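Filamentation induced by cAMP protein Fic (Desulfovibrio alaskensis, PDB 4RGL) is of unknown specific function but belongs to the Fic/DOC family of mainly helical proteins and carries a C-terminal domain of the helix-turn-helix clan. Local coordinates at residues N48-I53 / L64-V69; T70-G75 / E87-F92; T266-A271 / N300-P305; I312-P317 / Q325-T330. One frame throughout, in Å; residues are numbered along the deposited sequence.

Contact 1 (N48-I53 / L64-V69); sequences NRIRTI and LTLEQV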
loop_
_atom_site.group_PDB
_atom_site.type_symbol
_atom_site.label_atom_id
_atom_site.label_comp_id
_atom_site.label_asym_id
_atom_site.label_seq_id
_atom_site.Cartn_x
_atom_site.Cartn_y
_atom_site.Cartn_z
ATOM N N ASN A 48 -1.880 4.109 -0.957
ATOM C CA ASN A 48 -1.839 2.650 -0.944
ATOM C C ASN A 48 -0.825 2.144 0.063
ATOM O O ASN A 48 -1.134 1.242 0.845
ATOM C CB ASN A 48 -1.514 2.117 -2.329
ATOM C CG ASN A 48 -2.636 2.281 -3.315
ATOM O OD1 ASN A 48 -3.794 2.520 -2.946
ATOM N ND2 ASN A 48 -2.340 2.056 -4.582
ATOM N N ARG A 49 0.394 2.738 0.063
ATOM C CA ARG A 49 1.451 2.359 0.998
ATOM C C ARG A 49 0.977 2.542 2.455
ATOM O O ARG A 49 1.165 1.644 3.269
ATOM C CB ARG A 49 2.728 3.182 0.729
ATOM C CG ARG A 49 3.904 2.874 1.682
ATOM C CD ARG A 49 4.289 1.387 1.705
ATOM N NE ARG A 49 4.510 0.839 0.359
ATOM C CZ ARG A 49 5.660 0.932 -0.306
ATOM N NH1 ARG A 49 6.670 1.626 0.199
ATOM N NH2 ARG A 49 5.786 0.383 -1.501
ATOM N N ILE A 50 0.286 3.673 2.753
ATOM C CA ILE A 50 -0.249 3.938 4.091
ATOM C C ILE A 50 -1.301 2.856 4.460
ATOM O O ILE A 50 -1.270 2.331 5.578
ATOM C CB ILE A 50 -0.840 5.378 4.184
ATOM C CG1 ILE A 50 0.290 6.444 4.080
ATOM C CG2 ILE A 50 -1.646 5.558 5.476
ATOM C CD1 ILE A 50 -0.201 7.937 4.087
ATOM N N ARG A 51 -2.177 2.472 3.485
ATOM C CA ARG A 51 -3.175 1.409 3.688
ATOM C C ARG A 51 -2.494 0.072 3.999
ATOM O O ARG A 51 -2.922 -0.636 4.913
ATOM C CB ARG A 51 -4.082 1.265 2.456
ATOM C CG ARG A 51 -5.068 2.412 2.279
ATOM C CD ARG A 51 -5.925 2.219 1.048
ATOM N NE ARG A 51 -6.763 1.024 1.155
ATOM C CZ ARG A 51 -7.376 0.455 0.123
ATOM N NH1 ARG A 51 -7.207 0.935 -1.104
ATOM N NH2 ARG A 51 -8.121 -0.627 0.302
ATOM N N THR A 52 -1.421 -0.270 3.241
ATOM C CA THR A 52 -0.634 -1.491 3.468
ATOM C C THR A 52 -0.060 -1.508 4.910
ATOM O O THR A 52 -0.221 -2.497 5.631
ATOM C CB THR A 52 0.499 -1.586 2.419
ATOM O OG1 THR A 52 -0.073 -1.872 1.145
ATOM C CG2 THR A 52 1.542 -2.647 2.771
ATOM N N ILE A 53 0.572 -0.403 5.324
ATOM C CA ILE A 53 1.203 -0.299 6.633
ATOM C C ILE A 53 0.144 -0.385 7.741
ATOM O O ILE A 53 0.269 -1.217 8.641
ATOM C CB ILE A 53 2.033 1.013 6.732
ATOM C CG1 ILE A 53 3.241 0.967 5.748
ATOM C CG2 ILE A 53 2.501 1.259 8.168
ATOM C CD1 ILE A 53 3.855 2.292 5.454
ATOM N N LEU A 64 -3.986 1.937 16.083
ATOM C CA LEU A 64 -4.022 3.189 15.315
ATOM C C LEU A 64 -4.932 3.060 14.086
ATOM O O LEU A 64 -4.957 2.006 13.434
ATOM C CB LEU A 64 -2.616 3.610 14.885
ATOM C CG LEU A 64 -1.694 4.082 16.015
ATOM C CD1 LEU A 64 -0.280 4.198 15.537
ATOM C CD2 LEU A 64 -2.167 5.400 16.593
ATOM N N THR A 65 -5.713 4.122 13.796
ATOM C CA THR A 65 -6.629 4.146 12.648
ATOM C C THR A 65 -5.876 4.540 11.381
ATOM O O THR A 65 -4.731 4.994 11.464
ATOM C CB THR A 65 -7.803 5.125 12.914
ATOM O OG1 THR A 65 -7.312 6.471 12.906
ATOM C CG2 THR A 65 -8.528 4.830 14.226
ATOM N N LEU A 66 -6.531 4.422 10.210
ATOM C CA LEU A 66 -5.925 4.839 8.941
ATOM C C LEU A 66 -5.633 6.340 8.967
ATOM O O LEU A 66 -4.531 6.757 8.614
ATOM C CB LEU A 66 -6.847 4.486 7.751
ATOM C CG LEU A 66 -6.248 4.704 6.351
ATOM C CD1 LEU A 66 -5.058 3.794 6.117
ATOM C CD2 LEU A 66 -7.272 4.475 5.289
ATOM N N GLU A 67 -6.584 7.138 9.498
ATOM C CA GLU A 67 -6.425 8.586 9.653
ATOM C C GLU A 67 -5.184 8.911 10.525
ATOM O O GLU A 67 -4.428 9.832 10.203
ATOM C CB GLU A 67 -7.703 9.197 10.275
ATOM C CG GLU A 67 -7.662 10.715 10.425
ATOM C CD GLU A 67 -8.879 11.326 11.103
ATOM O OE1 GLU A 67 -9.951 10.675 11.109
ATOM O OE2 GLU A 67 -8.773 12.479 11.581
ATOM N N GLN A 68 -4.964 8.123 11.605
ATOM C CA GLN A 68 -3.818 8.318 12.502
ATOM C C GLN A 68 -2.506 7.933 11.806
ATOM O O GLN A 68 -1.569 8.731 11.783
ATOM C CB GLN A 68 -3.990 7.508 13.798
ATOM C CG GLN A 68 -5.082 8.045 14.713
ATOM C CD GLN A 68 -5.210 7.223 15.973
ATOM O OE1 GLN A 68 -5.688 6.081 15.957
ATOM N NE2 GLN A 68 -4.822 7.805 17.102
ATOM N N VAL A 69 -2.451 6.716 11.210
ATOM C CA VAL A 69 -1.254 6.235 10.507
ATOM C C VAL A 69 -0.863 7.238 9.389
ATOM O O VAL A 69 0.320 7.559 9.239
ATOM C CB VAL A 69 -1.469 4.808 9.946
ATOM C CG1 VAL A 69 -0.319 4.394 9.028
ATOM C CG2 VAL A 69 -1.647 3.803 11.080
#
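Apolar packing between two consecutive helices brings I50 and I53 of helix 42-59 against L66 and V69 at the start of helix 66-74, in a largely buried part of the Fic protein's helical body. The methyl CG2 of I50 is the hub. It lies 3.9 Å from L66 CD1 and 4.0 Å from V69 CG1, and so bridges two residues that sit one turn apart on the second helix. With its CG1 branch turned beside the backbone N (chi1 -68°), I50 leaves CG2 as the branch that meets the partner helix. L66 comes in across I50 at roughly a right angle, whereas I50 and V69 run antiparallel beside one another. The same L66 CD1 also rests 3.9 Å from R51 CA, covering the backbone there, and the R51 chain crosses L66 at a slant, meeting it through CG. I53 adds a more distant contact, CG2 to V69 CG1 at 4.3 Å. The second helix opens with a capping box: Q68 N donates to T65 OG1 at 3.2 Å, and T65 N returns a bond to Q68 OE1 at 2.9 Å, tilted 21° from the amide carbonyl plane. These reciprocal bonds satisfy N-H groups at the first turn, the turn from which L66 and V69 reach the other helix. V88 of helix 82-95 packs on V69, and I73, further along helix 66-74, continues the apolar surface against I50 and I53. Q54 of helix 42-59 touches both L66 and V69.

Contact 2 (T70-G75 / E87-F92); sequences TAVIDG and EVRNAF
V72 and V88 each hold CG1 anti to the backbone N, a setting that brings these two methyls together between helices 66-74 and 82-95, with V72 CG1 3.7 Å from V88 CG1. I73, with CG1 beside the backbone N, has CG2 on the far side from that nitrogen, out over one face of the F92 ring. That methyl stands 3.8 Å from the F92 ring centroid and 21° off the ring normal, a CH-pi contact displaced toward the CD1-CE1 side. The other branch of I73 crosses V88 at about a right angle, CG1 to CG1 at 3.8 Å. R89 contributes hydrocarbon: its CG lies 3.9 Å from V72 CG1, while the extended chain carries the guanidinium on to Q86 of its own helix, where NH1 is hydrogen-bonded. The two short helical segments cross at -62° with axes 9.6 Å apart, a separation filled by V72 and I73 on one side and V88 and F92 on the other. L57 of helix 42-59 and L64 extend the apolar surroundings of V88. Since the matched surfaces offer methyls, an aromatic face and an arginine methylene, cohesion here rests on dispersion and the hydrophobic effect, without directional polar bonds between the helices.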
loop_
_atom_site.group_PDB
_atom_site.type_symbol
_atom_site.label_atom_id
_atom_site.label_comp_id
_atom_site.label_asym_id
_atom_site.label_seq_id
_atom_site.Cartn_x
_atom_site.Cartn_y
_atom_site.Cartn_z
ATOM N N THR A 70 -1.871 7.794 8.678
ATOM C CA THR A 70 -1.639 8.821 7.659
ATOM C C THR A 70 -0.946 10.035 8.286
ATOM O O THR A 70 0.083 10.483 7.781
ATOM C CB THR A 70 -2.969 9.224 6.996
ATOM O OG1 THR A 70 -3.581 8.068 6.432
ATOM C CG2 THR A 70 -2.785 10.289 5.926
ATOM N N ALA A 71 -1.484 10.527 9.425
ATOM C CA ALA A 71 -0.945 11.692 10.116
ATOM C C ALA A 71 0.499 11.442 10.607
ATOM O O ALA A 71 1.329 12.348 10.538
ATOM C CB ALA A 71 -1.838 12.062 11.283
ATOM N N VAL A 72 0.803 10.197 11.078
ATOM C CA VAL A 72 2.164 9.834 11.517
ATOM C C VAL A 72 3.128 9.978 10.354
ATOM O O VAL A 72 4.140 10.667 10.471
ATOM C CB VAL A 72 2.221 8.395 12.102
ATOM C CG1 VAL A 72 3.649 8.022 12.496
ATOM C CG2 VAL A 72 1.285 8.247 13.282
ATOM N N ILE A 73 2.798 9.345 9.215
ATOM C CA ILE A 73 3.648 9.333 8.032
ATOM C C ILE A 73 3.679 10.742 7.373
ATOM O O ILE A 73 4.705 11.128 6.821
ATOM C CB ILE A 73 3.167 8.233 7.038
ATOM C CG1 ILE A 73 3.291 6.823 7.692
ATOM C CG2 ILE A 73 3.949 8.301 5.706
ATOM C CD1 ILE A 73 2.683 5.658 6.873
ATOM N N ASP A 74 2.579 11.521 7.497
ATOM C CA ASP A 74 2.537 12.883 6.942
ATOM C C ASP A 74 3.416 13.832 7.749
ATOM O O ASP A 74 3.946 14.793 7.199
ATOM C CB ASP A 74 1.091 13.420 6.898
ATOM C CG ASP A 74 0.270 12.927 5.711
ATOM O OD1 ASP A 74 0.825 12.166 4.872
ATOM O OD2 ASP A 74 -0.898 13.354 5.582
ATOM N N GLY A 75 3.561 13.551 9.038
ATOM C CA GLY A 75 4.304 14.407 9.955
ATOM C C GLY A 75 3.391 15.286 10.785
ATOM O O GLY A 75 3.861 16.061 11.626
ATOM N N GLU A 87 6.063 1.966 15.720
ATOM C CA GLU A 87 5.845 0.827 14.832
ATOM C C GLU A 87 5.555 1.322 13.417
ATOM O O GLU A 87 6.125 0.806 12.457
ATOM C CB GLU A 87 4.691 -0.064 15.338
ATOM C CG GLU A 87 5.038 -0.887 16.569
ATOM C CD GLU A 87 3.999 -1.928 16.953
ATOM O OE1 GLU A 87 3.052 -2.145 16.162
ATOM O OE2 GLU A 87 4.175 -2.579 18.008
ATOM N N VAL A 88 4.733 2.402 13.300
ATOM C CA VAL A 88 4.366 3.003 12.011
ATOM C C VAL A 88 5.600 3.641 11.348
ATOM O O VAL A 88 5.850 3.406 10.166
ATOM C CB VAL A 88 3.223 4.044 12.178
ATOM C CG1 VAL A 88 2.925 4.748 10.858
ATOM C CG2 VAL A 88 1.965 3.390 12.738
ATOM N N ARG A 89 6.357 4.459 12.104
ATOM C CA ARG A 89 7.552 5.114 11.577
ATOM C C ARG A 89 8.544 4.074 11.044
ATOM O O ARG A 89 9.010 4.197 9.913
ATOM C CB ARG A 89 8.222 5.995 12.654
ATOM C CG ARG A 89 7.350 7.149 13.155
ATOM C CD ARG A 89 8.189 8.191 13.874
ATOM N NE ARG A 89 7.368 9.257 14.451
ATOM C CZ ARG A 89 7.011 9.306 15.734
ATOM N NH1 ARG A 89 7.408 8.358 16.577
ATOM N NH2 ARG A 89 6.263 10.307 16.183
ATOM N N ASN A 90 8.818 3.012 11.842
ATOM C CA ASN A 90 9.732 1.933 11.438
ATOM C C ASN A 90 9.202 1.194 10.206
ATOM O O ASN A 90 9.969 0.926 9.275
ATOM C CB ASN A 90 9.952 0.940 12.593
ATOM C CG ASN A 90 10.834 1.465 13.705
ATOM O OD1 ASN A 90 11.230 2.637 13.727
ATOM N ND2 ASN A 90 11.192 0.594 14.632
ATOM N N ALA A 91 7.885 0.873 10.192
ATOM C CA ALA A 91 7.263 0.184 9.056
ATOM C C ALA A 91 7.402 1.010 7.772
ATOM O O ALA A 91 7.887 0.493 6.759
ATOM C CB ALA A 91 5.802 -0.092 9.347
ATOM N N PHE A 92 7.053 2.322 7.834
ATOM C CA PHE A 92 7.187 3.212 6.678
ATOM C C PHE A 92 8.637 3.254 6.193
ATOM O O PHE A 92 8.886 3.187 4.991
ATOM C CB PHE A 92 6.692 4.634 7.012
ATOM C CG PHE A 92 6.958 5.638 5.912
ATOM C CD1 PHE A 92 6.194 5.639 4.749
ATOM C CD2 PHE A 92 7.996 6.560 6.024
ATOM C CE1 PHE A 92 6.468 6.538 3.715
ATOM C CE2 PHE A 92 8.264 7.461 4.994
ATOM C CZ PHE A 92 7.493 7.454 3.852
#

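Contact 3 (T266-A271 / N300-P305); sequences TDQVAA and NNYLNP
Q268 lays its CB over one face of the Y302 ring, 3.8 Å from the ring centroid and 15° off the normal, in a CH-pi contact between helices 267-276 and 295-308. From there the glutamine chain runs on across the ring, its CG reaching 3.5 Å from Y302 OH, and bends at chi2 (68°); the amide and ring planes stand 80° apart. Backbone carbonyls join in: Q268 O lies near Y302 CD2 and CE2, and N301 O is 3.4 Å from Q268 CB. On the neighbouring side V269 directs CG2 at the proline ring, 3.8 Å from P305 CB. Helix 295-308 is irregular here, with a wider pi-type turn at 300-303 and a kink at P305, whose nitrogen has no hydrogen to give to the preceding turn. The three helices and three short strands of this C-terminal domain are consistent with a winged helix-turn-helix fold, in which the contact packs the first helix on the third. L290 of the intervening helix 283-290 touches both A271 and Y302. Aliphatic carbon over an aromatic face and valine against proline make this a mainly apolar junction in which backbone carbonyls also touch carbon, with no hydrogen bond between the segments.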
loop_
_atom_site.group_PDB
_atom_site.type_symbol
_atom_site.label_atom_id
_atom_site.label_comp_id
_atom_site.label_asym_id
_atom_site.label_seq_id
_atom_site.Cartn_x
_atom_site.Cartn_y
_atom_site.Cartn_z
ATOM N N THR A 266 -5.167 23.996 -15.547
ATOM C CA THR A 266 -3.857 24.552 -15.920
ATOM C C THR A 266 -3.286 25.376 -14.738
ATOM O O THR A 266 -4.044 25.767 -13.848
ATOM C CB THR A 266 -3.996 25.415 -17.201
ATOM O OG1 THR A 266 -4.974 24.832 -18.064
ATOM C CG2 THR A 266 -2.675 25.579 -17.941
ATOM N N ASP A 267 -1.945 25.635 -14.731
ATOM C CA ASP A 267 -1.304 26.449 -13.667
ATOM C C ASP A 267 -1.924 27.864 -13.608
ATOM O O ASP A 267 -1.970 28.475 -12.535
ATOM C CB ASP A 267 0.220 26.544 -13.890
ATOM C CG ASP A 267 0.970 25.250 -13.607
ATOM O OD1 ASP A 267 0.544 24.503 -12.690
ATOM O OD2 ASP A 267 2.050 25.047 -14.208
ATOM N N GLN A 268 -2.425 28.364 -14.767
ATOM C CA GLN A 268 -3.108 29.656 -14.855
ATOM C C GLN A 268 -4.511 29.570 -14.224
ATOM O O GLN A 268 -4.882 30.430 -13.423
ATOM C CB GLN A 268 -3.209 30.122 -16.332
ATOM C CG GLN A 268 -1.876 30.632 -16.931
ATOM C CD GLN A 268 -0.840 29.541 -17.107
ATOM O OE1 GLN A 268 -1.160 28.378 -17.370
ATOM N NE2 GLN A 268 0.430 29.918 -17.049
ATOM N N VAL A 269 -5.272 28.497 -14.562
ATOM C CA VAL A 269 -6.640 28.288 -14.061
ATOM C C VAL A 269 -6.615 27.939 -12.546
ATOM O O VAL A 269 -7.496 28.376 -11.802
ATOM C CB VAL A 269 -7.371 27.184 -14.880
ATOM C CG1 VAL A 269 -8.821 27.022 -14.415
ATOM C CG2 VAL A 269 -7.314 27.486 -16.376
ATOM N N ALA A 270 -5.596 27.164 -12.099
ATOM C CA ALA A 270 -5.457 26.774 -10.686
ATOM C C ALA A 270 -5.231 27.999 -9.788
ATOM O O ALA A 270 -5.782 28.065 -8.686
ATOM C CB ALA A 270 -4.308 25.791 -10.525
ATOM N N ALA A 271 -4.438 28.983 -10.275
ATOM C CA ALA A 271 -4.141 30.209 -9.526
ATOM C C ALA A 271 -5.399 31.088 -9.361
ATOM O O ALA A 271 -5.546 31.761 -8.338
ATOM C CB ALA A 271 -3.046 30.996 -10.226
ATOM N N ASN A 300 -8.287 35.539 -21.781
ATOM C CA ASN A 300 -8.086 34.360 -22.638
ATOM C C ASN A 300 -7.446 33.166 -21.882
ATOM O O ASN A 300 -7.736 32.013 -22.220
ATOM C CB ASN A 300 -7.208 34.720 -23.851
ATOM C CG ASN A 300 -7.793 35.794 -24.741
ATOM O OD1 ASN A 300 -9.017 35.947 -24.860
ATOM N ND2 ASN A 300 -6.930 36.520 -25.437
ATOM N N ASN A 301 -6.503 33.438 -20.942
ATOM C CA ASN A 301 -5.731 32.363 -20.296
ATOM C C ASN A 301 -6.215 32.069 -18.861
ATOM O O ASN A 301 -5.806 31.062 -18.279
ATOM C CB ASN A 301 -4.228 32.716 -20.266
ATOM C CG ASN A 301 -3.610 32.941 -21.634
ATOM O OD1 ASN A 301 -4.242 32.729 -22.682
ATOM N ND2 ASN A 301 -2.348 33.354 -21.651
ATOM N N TYR A 302 -7.053 32.949 -18.282
ATOM C CA TYR A 302 -7.466 32.781 -16.887
ATOM C C TYR A 302 -9.006 32.756 -16.739
ATOM O O TYR A 302 -9.559 31.747 -16.294
ATOM C CB TYR A 302 -6.868 33.906 -16.005
ATOM C CG TYR A 302 -5.365 33.810 -15.827
ATOM C CD1 TYR A 302 -4.496 34.256 -16.819
ATOM C CD2 TYR A 302 -4.814 33.372 -14.629
ATOM C CE1 TYR A 302 -3.113 34.170 -16.661
ATOM C CE2 TYR A 302 -3.432 33.309 -14.447
ATOM C CZ TYR A 302 -2.585 33.715 -15.464
ATOM O OH TYR A 302 -1.224 33.637 -15.298
ATOM N N LEU A 303 -9.686 33.878 -17.070
ATOM C CA LEU A 303 -11.115 34.042 -16.799
ATOM C C LEU A 303 -11.990 33.116 -17.694
ATOM O O LEU A 303 -12.830 32.386 -17.163
ATOM C CB LEU A 303 -11.536 35.511 -16.986
ATOM C CG LEU A 303 -12.912 35.898 -16.403
ATOM C CD1 LEU A 303 -13.002 35.554 -14.917
ATOM C CD2 LEU A 303 -13.186 37.362 -16.602
ATOM N N ASN A 304 -11.806 33.166 -19.047
ATOM C CA ASN A 304 -12.609 32.342 -19.977
ATOM C C ASN A 304 -12.352 30.807 -19.771
ATOM O O ASN A 304 -13.316 30.041 -19.717
ATOM C CB ASN A 304 -12.341 32.731 -21.440
ATOM C CG ASN A 304 -12.936 34.068 -21.841
ATOM O OD1 ASN A 304 -13.940 34.526 -21.281
ATOM N ND2 ASN A 304 -12.387 34.669 -22.886
ATOM N N PRO A 305 -11.066 30.337 -19.627
ATOM C CA PRO A 305 -10.840 28.886 -19.435
ATOM C C PRO A 305 -11.554 28.342 -18.187
ATOM O O PRO A 305 -12.148 27.263 -18.242
ATOM C CB PRO A 305 -9.316 28.780 -19.289
ATOM C CG PRO A 305 -8.786 29.997 -19.935
ATOM C CD PRO A 305 -9.788 31.076 -19.693
#

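Contact 4 (I312-P317 / Q325-T330); sequences IERTQP and QRYRLT
I312, Y327 and L329 form the close-packed side of this antiparallel hairpin, while the E313/R328 face is looser, with T330, its CG2 against the E313 carboxylate, exposed at the end. On the first, I312 CG1 meets Y327 CB at 3.6 Å and I312 CD1 meets L329 CD2 at 3.7 Å. I276 from helix 267-276 covers all three, and L303 of helix 295-308 packs on Y327. R314 runs alongside, its CG 3.7 Å from Y327 CE1. E313 and R328 exchange backbone bonds as a hydrogen-bonded pair, and T315 N extends the ladder by donating to R326 O at 3.1 Å. Toward the loop Q316 N reaches Q325 OE1 only by a weak bond, while Q325 NE2 is held by P320 O. On the looser face E313 (chi1 67°) and R328 (chi1 49°) both set CG between backbone N and carbonyl carbon, bringing E313 OE2 2.8 Å from R328 NH1 in a salt bridge; E313 CD lies over one guanidinium face, the planes 44° apart. Such a hairpin is consistent with the wing of a winged helix-turn-helix domain. Backbone bonds thus join the strands, while the faces add apolar burial and a partly exposed ion pair, its strength probably dependent on solvent screening.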
loop_
_atom_site.group_PDB
_atom_site.type_symbol
_atom_site.label_atom_id
_atom_site.label_comp_id
_atom_site.label_asym_id
_atom_site.label_seq_id
_atom_site.Cartn_x
_atom_site.Cartn_y
_atom_site.Cartn_z
ATOM N N ILE A 312 -15.961 28.442 -12.354
ATOM C CA ILE A 312 -16.382 29.731 -11.808
ATOM C C ILE A 312 -17.713 30.181 -12.473
ATOM O O ILE A 312 -17.964 29.850 -13.638
ATOM C CB ILE A 312 -15.238 30.797 -12.017
ATOM C CG1 ILE A 312 -15.463 32.051 -11.169
ATOM C CG2 ILE A 312 -15.030 31.141 -13.506
ATOM C CD1 ILE A 312 -15.126 31.888 -9.743
ATOM N N GLU A 313 -18.565 30.910 -11.723
ATOM C CA GLU A 313 -19.821 31.439 -12.273
ATOM C C GLU A 313 -19.933 32.957 -12.015
ATOM O O GLU A 313 -19.185 33.504 -11.201
ATOM C CB GLU A 313 -21.046 30.697 -11.689
ATOM C CG GLU A 313 -21.267 30.925 -10.199
ATOM C CD GLU A 313 -22.502 30.245 -9.636
ATOM O OE1 GLU A 313 -23.559 30.276 -10.309
ATOM O OE2 GLU A 313 -22.437 29.761 -8.483
ATOM N N ARG A 314 -20.863 33.628 -12.717
ATOM C CA ARG A 314 -21.054 35.070 -12.590
ATOM C C ARG A 314 -22.067 35.401 -11.498
ATOM O O ARG A 314 -23.086 34.717 -11.366
ATOM C CB ARG A 314 -21.506 35.671 -13.925
ATOM C CG ARG A 314 -20.391 35.764 -14.948
ATOM C CD ARG A 314 -20.921 36.077 -16.324
ATOM N NE ARG A 314 -19.838 36.303 -17.279
ATOM C CZ ARG A 314 -20.006 36.316 -18.597
ATOM N NH1 ARG A 314 -21.192 36.035 -19.123
ATOM N NH2 ARG A 314 -18.977 36.544 -19.401
ATOM N N THR A 315 -21.797 36.476 -10.724
ATOM C CA THR A 315 -22.710 36.960 -9.684
ATOM C C THR A 315 -23.956 37.572 -10.347
ATOM O O THR A 315 -25.051 37.522 -9.780
ATOM C CB THR A 315 -21.983 37.978 -8.776
ATOM O OG1 THR A 315 -20.771 37.392 -8.302
ATOM C CG2 THR A 315 -22.839 38.429 -7.594
ATOM N N GLN A 316 -23.790 38.102 -11.576
ATOM C CA GLN A 316 -24.891 38.665 -12.360
ATOM C C GLN A 316 -25.051 37.883 -13.697
ATOM O O GLN A 316 -24.557 38.327 -14.737
ATOM C CB GLN A 316 -24.650 40.170 -12.628
ATOM C CG GLN A 316 -24.455 40.998 -11.353
ATOM C CD GLN A 316 -24.163 42.452 -11.650
ATOM O OE1 GLN A 316 -24.460 42.966 -12.733
ATOM N NE2 GLN A 316 -23.630 43.160 -10.668
ATOM N N PRO A 317 -25.681 36.672 -13.671
ATOM C CA PRO A 317 -25.777 35.874 -14.912
ATOM C C PRO A 317 -26.773 36.472 -15.920
ATOM O O PRO A 317 -26.653 36.218 -17.119
ATOM C CB PRO A 317 -26.250 34.493 -14.417
ATOM C CG PRO A 317 -26.116 34.540 -12.905
ATOM C CD PRO A 317 -26.274 35.960 -12.526
ATOM N N GLN A 325 -19.569 43.396 -12.630
ATOM C CA GLN A 325 -19.489 41.937 -12.721
ATOM C C GLN A 325 -18.469 41.372 -11.722
ATOM O O GLN A 325 -17.327 41.839 -11.668
ATOM C CB GLN A 325 -19.119 41.504 -14.161
ATOM C CG GLN A 325 -19.168 39.987 -14.395
ATOM C CD GLN A 325 -20.580 39.453 -14.365
ATOM O OE1 GLN A 325 -21.084 39.012 -13.326
ATOM N NE2 GLN A 325 -21.247 39.483 -15.507
ATOM N N ARG A 326 -18.891 40.368 -10.928
ATOM C CA ARG A 326 -18.014 39.678 -9.973
ATOM C C ARG A 326 -18.130 38.159 -10.180
ATOM O O ARG A 326 -18.982 37.714 -10.954
ATOM C CB ARG A 326 -18.362 40.074 -8.523
ATOM C CG ARG A 326 -18.357 41.597 -8.295
ATOM C CD ARG A 326 -18.542 41.963 -6.842
ATOM N NE ARG A 326 -17.350 41.661 -6.053
ATOM C CZ ARG A 326 -16.370 42.532 -5.828
ATOM N NH1 ARG A 326 -16.445 43.768 -6.312
ATOM N NH2 ARG A 326 -15.317 42.181 -5.103
ATOM N N TYR A 327 -17.221 37.365 -9.563
ATOM C CA TYR A 327 -17.170 35.921 -9.831
ATOM C C TYR A 327 -17.073 35.091 -8.524
ATOM O O TYR A 327 -16.263 35.401 -7.647
ATOM C CB TYR A 327 -15.980 35.592 -10.757
ATOM C CG TYR A 327 -16.023 36.336 -12.077
ATOM C CD1 TYR A 327 -16.734 35.830 -13.161
ATOM C CD2 TYR A 327 -15.389 37.566 -12.229
ATOM C CE1 TYR A 327 -16.812 36.530 -14.365
ATOM C CE2 TYR A 327 -15.468 38.279 -13.424
ATOM C CZ TYR A 327 -16.175 37.754 -14.494
ATOM O OH TYR A 327 -16.248 38.448 -15.677
ATOM N N ARG A 328 -17.888 34.006 -8.430
ATOM C CA ARG A 328 -17.912 33.091 -7.266
ATOM C C ARG A 328 -17.775 31.617 -7.731
ATOM O O ARG A 328 -18.254 31.265 -8.810
ATOM C CB ARG A 328 -19.209 33.286 -6.440
ATOM C CG ARG A 328 -20.491 33.282 -7.282
ATOM C CD ARG A 328 -21.703 33.688 -6.468
ATOM N NE ARG A 328 -22.854 33.992 -7.322
ATOM C CZ ARG A 328 -23.795 33.109 -7.640
ATOM N NH1 ARG A 328 -23.752 31.878 -7.147
ATOM N NH2 ARG A 328 -24.802 33.459 -8.430
ATOM N N LEU A 329 -17.061 30.779 -6.936
ATOM C CA LEU A 329 -16.783 29.376 -7.309
ATOM C C LEU A 329 -18.058 28.495 -7.264
ATOM O O LEU A 329 -19.008 28.807 -6.539
ATOM C CB LEU A 329 -15.702 28.769 -6.381
ATOM C CG LEU A 329 -14.264 29.293 -6.572
ATOM C CD1 LEU A 329 -13.350 28.764 -5.500
ATOM C CD2 LEU A 329 -13.721 28.924 -7.939
ATOM N N THR A 330 -18.048 27.374 -8.031
ATOM C CA THR A 330 -19.148 26.397 -8.058
ATOM C C THR A 330 -18.674 25.062 -7.439
ATOM O O THR A 330 -18.572 24.949 -6.214
ATOM C CB THR A 330 -19.663 26.199 -9.507
ATOM O OG1 THR A 330 -18.557 25.884 -10.360
ATOM C CG2 THR A 330 -20.383 27.411 -10.032
#

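From the N terminus the four contacts follow in series, none nested or crossed. Contact 1 closes the short connection between helices 42-59 and 66-74; contact 2 then closes the turn from helix 66-74 to helix 82-95. Sharing the middle helix, they merge into one apolar cluster, with I53 CD1 3.7 Å from F92 CA. Far along the chain, contact 3 spans a longer excursion through helix 283-290, bringing the first and third helices of the C-terminal domain together. Contact 4 closes the hairpin loop that follows and touches contact 3 through helix 295-308. Contacts 1 and 2 stay at least about 21 Å, nearest atoms, from contacts 3 and 4, so the two pairs consolidate separate parts of the molecule.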